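PDB 1ZCE: hypothetical protein Atu2648 from Agrobacterium tumefaciens str. C58, which is of unknown function but carries an EVE domain, related to the ASCH and PUA domains, and may therefore act on modified nucleic acids. Local coordinates for residues S15-M18 with Q19-K22; A43-I46 with G47-G50; M118-S121 with V122-V125. All coordinates share one frame; numbering follows the deposited sequence.

How the contacts relate
The three contacts are local, each within one continuous eight-residue piece of a single EVE domain, and they follow in series along the chain. Contact 1 is the N-cap and body of helix 16-22, laid against strands 49-54, 60-73 and 84-99. Contact 2 is the turn that ends the loop after helix 35-42 and leads into strand 49-54. Contact 3 leads into strand 122-125, at an edge of the same mixed sheet. Contacts 2 and 3 have centres 15 Å apart and touch, Met-44 CE lying 3.3 Å from Val-122 CG1. Contact 1 stands apart, its centre 19 Å from that of contact 2 and 20 Å from that of contact 3, with the chain's centre between contacts 1 and 3.

Contact 1: residues S15-M18 with Q19-K22; sequences SWEM and QKAK
The aliphatic part of Lys-20 lies over one face of the Trp-16 indole, crossing it at about a right angle. Lys-20 CG sits 3.8 Å from the centroid of the six-membered ring, 20° off its normal, a CH-pi contact, while CE reaches over the pyrrole part, 3.4 Å from NE1. With CG of Trp-16 anti to the backbone N (chi1 173°), the indole swings beside its own carbonyl carbon and meets the lysine one turn on. Both polar ends converge on Asp-93 of strand 84-99: Trp-16 NE1 donates a hydrogen bond to its OD1, and Lys-20 NZ forms a salt bridge with the same oxygen. Glu-17 lies next to Lys-20 and adds a long salt bridge, OE2 to NZ at 3.8 Å. Gln-19, bent at chi2, is held at its amide: OE1 takes the indole N-H of Trp-14, and NE2 bonds weakly to Ile-88 O. Lys-22 NZ turns to Glu-27 and to the carbonyl of Gly-26. In the backbone, Gln-19 N donates to Ser-15 O and Lys-20 N to Trp-16 O, each at 2.9 Å; Ala-21 N follows to Glu-17 O, and Lys-22 N bonds weakly to Met-18 O. At the first turn Trp-16 N donates to His-54 NE2, and Ser-15 OG accepts from Met-18 N (3.2 Å, 159°). This is the classic serine N-cap, here opening the helix that packs on the EVE-domain sheet.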
loop_
_atom_site.group_PDB
_atom_site.type_symbol
_atom_site.label_atom_id
_atom_site.label_comp_id
_atom_site.label_asym_id
_atom_site.label_seq_id
_atom_site.Cartn_x
_atom_site.Cartn_y
_atom_site.Cartn_z
ATOM N N SER A 15 -0.225 10.194 7.554
ATOM C CA SER A 15 -0.513 10.709 6.224
ATOM C C SER A 15 0.618 10.492 5.234
ATOM O O SER A 15 1.757 10.198 5.608
ATOM C CB SER A 15 -0.800 12.206 6.294
ATOM O OG SER A 15 0.389 12.904 6.614
ATOM N N TRP A 16 0.283 10.666 3.963
ATOM C CA TRP A 16 1.238 10.532 2.880
ATOM C C TRP A 16 2.377 11.534 3.089
ATOM O O TRP A 16 3.539 11.225 2.836
ATOM C CB TRP A 16 0.525 10.784 1.549
ATOM C CG TRP A 16 1.422 10.842 0.359
ATOM C CD1 TRP A 16 1.497 11.856 -0.548
ATOM C CD2 TRP A 16 2.364 9.851 -0.067
ATOM N NE1 TRP A 16 2.425 11.564 -1.513
ATOM C CE2 TRP A 16 2.975 10.336 -1.243
ATOM C CE3 TRP A 16 2.754 8.598 0.431
ATOM C CZ2 TRP A 16 3.954 9.619 -1.936
ATOM C CZ3 TRP A 16 3.730 7.881 -0.259
ATOM C CH2 TRP A 16 4.318 8.397 -1.429
ATOM N N GLU A 17 2.047 12.734 3.559
ATOM C CA GLU A 17 3.071 13.745 3.799
ATOM C C GLU A 17 4.058 13.243 4.849
ATOM O O GLU A 17 5.266 13.414 4.704
ATOM C CB GLU A 17 2.430 15.057 4.256
ATOM C CG GLU A 17 1.631 15.771 3.173
ATOM C CD GLU A 17 2.506 16.356 2.078
ATOM O OE1 GLU A 17 1.950 16.863 1.079
ATOM O OE2 GLU A 17 3.747 16.316 2.214
HETATM N N MSE A 18 3.544 12.614 5.903
HETATM C CA MSE A 18 4.407 12.085 6.952
HETATM C C MSE A 18 5.263 10.950 6.395
HETATM O O MSE A 18 6.436 10.811 6.750
HETATM C CB MSE A 18 3.570 11.583 8.127
HETATM C CG MSE A 18 2.801 12.686 8.843
HETATM SE SE MSE A 18 1.581 11.996 10.171
HETATM C CE MSE A 18 2.684 12.204 11.735
ATOM N N GLN A 19 4.670 10.141 5.522
ATOM C CA GLN A 19 5.389 9.034 4.912
ATOM C C GLN A 19 6.561 9.581 4.093
ATOM O O GLN A 19 7.687 9.106 4.220
ATOM C CB GLN A 19 4.444 8.216 4.024
ATOM C CG GLN A 19 5.095 7.003 3.380
ATOM C CD GLN A 19 5.613 6.010 4.404
ATOM O OE1 GLN A 19 4.859 5.518 5.240
ATOM N NE2 GLN A 19 6.908 5.713 4.343
ATOM N N LYS A 20 6.301 10.586 3.261
ATOM C CA LYS A 20 7.366 11.169 2.450
ATOM C C LYS A 20 8.461 11.788 3.316
ATOM O O LYS A 20 9.642 11.727 2.971
ATOM C CB LYS A 20 6.804 12.224 1.491
ATOM C CG LYS A 20 5.952 11.635 0.378
ATOM C CD LYS A 20 5.591 12.670 -0.673
ATOM C CE LYS A 20 4.673 13.746 -0.122
ATOM N NZ LYS A 20 4.257 14.680 -1.204
ATOM N N ALA A 21 8.068 12.368 4.447
ATOM C CA ALA A 21 9.020 12.999 5.353
ATOM C C ALA A 21 10.029 12.003 5.922
ATOM O O ALA A 21 11.141 12.382 6.293
ATOM C CB ALA A 21 8.279 13.698 6.484
ATOM N N LYS A 22 9.645 10.733 5.999
ATOM C CA LYS A 22 10.551 9.713 6.516
ATOM C C LYS A 22 11.680 9.441 5.533
ATOM O O LYS A 22 12.738 8.940 5.912
ATOM C CB LYS A 22 9.799 8.411 6.807
ATOM C CG LYS A 22 8.895 8.470 8.031
ATOM C CD LYS A 22 9.661 8.920 9.275
ATOM C CE LYS A 22 10.782 7.957 9.653
ATOM N NZ LYS A 22 10.283 6.637 10.138
#

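Contact 2: residues A43-I46 with G47-G50; sequences AMKI and GDKG
Asp-48 folds its carboxylate back over the turn to the amide of Lys-45. Its CB lies 3.3 Å from Lys-45 O, and CG stays 3.4 Å from the same oxygen. With CG beside its own backbone N (chi1 -84°), the group leans back over the preceding residues. OD1 then comes 3.8 Å from Lys-45 CB. OD2 accepts from Lys-45 N at 3.0 Å, a straight bond (168°) that arrives from above the carboxylate plane. The same oxygen accepts a hydrogen bond from a water, 2.6 Å away, which also donates to Ala-43 O and accepts from Lys-45 NZ, and a further hydrogen bond from the indole NE1 of Trp-5, so three donors grip it. In the backbone, Asp-48 N donates to Lys-45 O at 3.0 Å, closing a type II beta turn whose third position, Gly-47, has a positive phi of 94° that calls for glycine. The turn leads into strand 49-54, where the backbone of Lys-49 bonds to Trp-5 and that of Gly-50 to Val-65. Lys-49 curls its NZ back to Gly-47 O, 2.7 Å away and in the carbonyl plane, and gives another bond to Lys-144 O.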
loop_
_atom_site.group_PDB
_atom_site.type_symbol
_atom_site.label_atom_id
_atom_site.label_comp_id
_atom_site.label_asym_id
_atom_site.label_seq_id
_atom_site.Cartn_x
_atom_site.Cartn_y
_atom_site.Cartn_z
ATOM N N ALA A 43 4.603 -11.934 2.191
ATOM C CA ALA A 43 4.797 -12.319 0.797
ATOM C C ALA A 43 5.544 -11.257 -0.001
ATOM O O ALA A 43 5.868 -11.469 -1.170
ATOM C CB ALA A 43 3.448 -12.590 0.149
HETATM N N MSE A 44 5.828 -10.123 0.633
HETATM C CA MSE A 44 6.510 -9.021 -0.039
HETATM C C MSE A 44 8.018 -9.168 -0.111
HETATM O O MSE A 44 8.648 -9.731 0.785
HETATM C CB MSE A 44 6.171 -7.700 0.650
HETATM C CG MSE A 44 4.706 -7.333 0.540
HETATM SE SE MSE A 44 4.273 -5.793 1.604
HETATM C CE MSE A 44 2.361 -5.850 1.365
ATOM N N LYS A 45 8.586 -8.648 -1.193
ATOM C CA LYS A 45 10.023 -8.670 -1.400
ATOM C C LYS A 45 10.532 -7.232 -1.422
ATOM O O LYS A 45 9.767 -6.293 -1.651
ATOM C CB LYS A 45 10.354 -9.351 -2.731
ATOM C CG LYS A 45 9.913 -10.804 -2.803
ATOM C CD LYS A 45 10.339 -11.461 -4.107
ATOM C CE LYS A 45 9.763 -12.864 -4.236
ATOM N NZ LYS A 45 8.287 -12.844 -4.401
ATOM N N ILE A 46 11.826 -7.063 -1.170
ATOM C CA ILE A 46 12.427 -5.739 -1.202
ATOM C C ILE A 46 12.190 -5.165 -2.592
ATOM O O ILE A 46 12.392 -5.851 -3.595
ATOM C CB ILE A 46 13.949 -5.816 -0.943
ATOM C CG1 ILE A 46 14.209 -6.283 0.490
ATOM C CG2 ILE A 46 14.601 -4.460 -1.189
ATOM C CD1 ILE A 46 13.601 -5.381 1.547
ATOM N N GLY A 47 11.734 -3.920 -2.654
ATOM C CA GLY A 47 11.494 -3.308 -3.947
ATOM C C GLY A 47 10.071 -3.424 -4.466
ATOM O O GLY A 47 9.707 -2.738 -5.421
ATOM N N ASP A 48 9.260 -4.293 -3.868
ATOM C CA ASP A 48 7.870 -4.434 -4.308
ATOM C C ASP A 48 7.192 -3.080 -4.172
ATOM O O ASP A 48 7.325 -2.414 -3.143
ATOM C CB ASP A 48 7.113 -5.454 -3.457
ATOM C CG ASP A 48 7.321 -6.887 -3.920
ATOM O OD1 ASP A 48 8.097 -7.129 -4.867
ATOM O OD2 ASP A 48 6.696 -7.789 -3.330
ATOM N N LYS A 49 6.460 -2.688 -5.209
ATOM C CA LYS A 49 5.770 -1.410 -5.233
ATOM C C LYS A 49 4.315 -1.556 -4.821
ATOM O O LYS A 49 3.709 -2.619 -4.975
ATOM C CB LYS A 49 5.857 -0.808 -6.634
ATOM C CG LYS A 49 7.279 -0.653 -7.152
ATOM C CD LYS A 49 8.094 0.291 -6.282
ATOM C CE LYS A 49 9.470 0.586 -6.879
ATOM N NZ LYS A 49 10.318 -0.625 -7.040
ATOM N N GLY A 50 3.759 -0.480 -4.282
ATOM C CA GLY A 50 2.377 -0.511 -3.855
ATOM C C GLY A 50 1.777 0.872 -3.724
ATOM O O GLY A 50 2.473 1.893 -3.821
HETATM O O HOH W 1 6.622 -10.391 -3.658
#

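Contact 3: residues M118-S121 with V122-V125; sequences MRLS and VQPV
The side chains of Leu-120 and Gln-123 run antiparallel past one another, and their aliphatic parts make the main apolar contact. Leu-120 CD2 lies 3.5 Å from Gln-123 CG and 3.8 Å from its CB. The same methyl reaches Pro-124 CD at 4.2 Å, so it touches two successive residues of the strand. The leucine side chain swings beside its own carbonyl carbon (chi1 -167°), which directs the isobutyl group forward along the chain. Its neighbours include Gln-36, Ala-37 and Asn-40 of helix 35-42, while Pro-124 also rests on Asn-40 and on Trp-5.

Contacts of carbon with backbone oxygen form a second group. Leu-120 CG is 3.1 Å from Val-122 O, and both methyls crowd the same carbonyl, CD2 at 3.3 Å. Strand 122-125, which begins here, is an edge strand of the EVE domain's mixed sheet and runs antiparallel to strand 4-9. Its backbone pairs at Gln-123 with Leu-6 and at Val-125 with Tyr-4, with Ser-121 bonded to Lys-8 just before the strand.

The remaining contacts surround the amide of Val-122, which is buried with no hydrogen-bond partner in the model. Ser-121 OG stands 3.2 Å from Val-122 N, but the angle is too poor for a bond. With chi1 at 71°, which leaves it flanked by both N and C of its own backbone, Ser-121 OG also comes 3.7 Å from Val-122 CG2. Outside the segments, Ser-121 touches Val-32.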
loop_
_atom_site.group_PDB
_atom_site.type_symbol
_atom_site.label_atom_id
_atom_site.label_comp_id
_atom_site.label_asym_id
_atom_site.label_seq_id
_atom_site.Cartn_x
_atom_site.Cartn_y
_atom_site.Cartn_z
HETATM N N MSE A 118 -13.540 -5.488 2.795
HETATM C CA MSE A 118 -13.944 -4.402 3.680
HETATM C C MSE A 118 -13.093 -4.275 4.941
HETATM O O MSE A 118 -13.177 -3.271 5.648
HETATM C CB MSE A 118 -15.410 -4.580 4.091
HETATM C CG MSE A 118 -16.413 -4.474 2.951
HETATM SE SE MSE A 118 -16.375 -2.748 2.076
HETATM C CE MSE A 118 -15.481 -3.265 0.450
ATOM N N ARG A 119 -12.270 -5.282 5.222
ATOM C CA ARG A 119 -11.450 -5.265 6.431
ATOM C C ARG A 119 -9.959 -5.537 6.250
ATOM O O ARG A 119 -9.237 -5.713 7.231
ATOM C CB ARG A 119 -12.008 -6.275 7.433
ATOM C CG ARG A 119 -13.384 -5.928 7.967
ATOM C CD ARG A 119 -13.941 -7.047 8.833
ATOM N NE ARG A 119 -12.910 -7.660 9.668
ATOM C CZ ARG A 119 -12.306 -8.809 9.383
ATOM N NH1 ARG A 119 -11.375 -9.294 10.195
ATOM N NH2 ARG A 119 -12.644 -9.482 8.291
ATOM N N LEU A 120 -9.495 -5.568 5.010
ATOM C CA LEU A 120 -8.087 -5.835 4.746
ATOM C C LEU A 120 -7.309 -4.527 4.597
ATOM O O LEU A 120 -7.551 -3.766 3.660
ATOM C CB LEU A 120 -7.965 -6.672 3.481
ATOM C CG LEU A 120 -6.582 -7.270 3.258
ATOM C CD1 LEU A 120 -6.251 -8.236 4.391
ATOM C CD2 LEU A 120 -6.555 -7.991 1.922
ATOM N N SER A 121 -6.366 -4.277 5.506
ATOM C CA SER A 121 -5.582 -3.038 5.484
ATOM C C SER A 121 -4.354 -3.085 4.580
ATOM O O SER A 121 -3.812 -2.040 4.215
ATOM C CB SER A 121 -5.153 -2.655 6.906
ATOM O OG SER A 121 -4.161 -3.539 7.396
ATOM N N VAL A 122 -3.903 -4.291 4.247
ATOM C CA VAL A 122 -2.754 -4.486 3.360
ATOM C C VAL A 122 -3.268 -5.504 2.353
ATOM O O VAL A 122 -3.609 -6.639 2.711
ATOM C CB VAL A 122 -1.541 -5.029 4.125
ATOM C CG1 VAL A 122 -0.358 -5.163 3.177
ATOM C CG2 VAL A 122 -1.198 -4.100 5.272
ATOM N N GLN A 123 -3.314 -5.090 1.091
ATOM C CA GLN A 123 -3.908 -5.911 0.047
ATOM C C GLN A 123 -3.091 -6.161 -1.207
ATOM O O GLN A 123 -2.149 -5.433 -1.515
ATOM C CB GLN A 123 -5.216 -5.250 -0.414
ATOM C CG GLN A 123 -6.101 -4.707 0.698
ATOM C CD GLN A 123 -7.231 -3.826 0.185
ATOM O OE1 GLN A 123 -8.185 -3.551 0.910
ATOM N NE2 GLN A 123 -7.121 -3.368 -1.061
ATOM N N PRO A 124 -3.448 -7.218 -1.947
ATOM C CA PRO A 124 -2.724 -7.498 -3.184
ATOM C C PRO A 124 -3.373 -6.605 -4.250
ATOM O O PRO A 124 -4.514 -6.152 -4.098
ATOM C CB PRO A 124 -3.005 -8.978 -3.428
ATOM C CG PRO A 124 -4.372 -9.148 -2.869
ATOM C CD PRO A 124 -4.338 -8.337 -1.587
ATOM N N VAL A 125 -2.624 -6.347 -5.312
ATOM C CA VAL A 125 -3.092 -5.549 -6.436
ATOM C C VAL A 125 -2.534 -6.273 -7.651
ATOM O O VAL A 125 -1.333 -6.524 -7.710
ATOM C CB VAL A 125 -2.517 -4.103 -6.398
ATOM C CG1 VAL A 125 -2.928 -3.344 -7.654
ATOM C CG2 VAL A 125 -3.010 -3.361 -5.159
#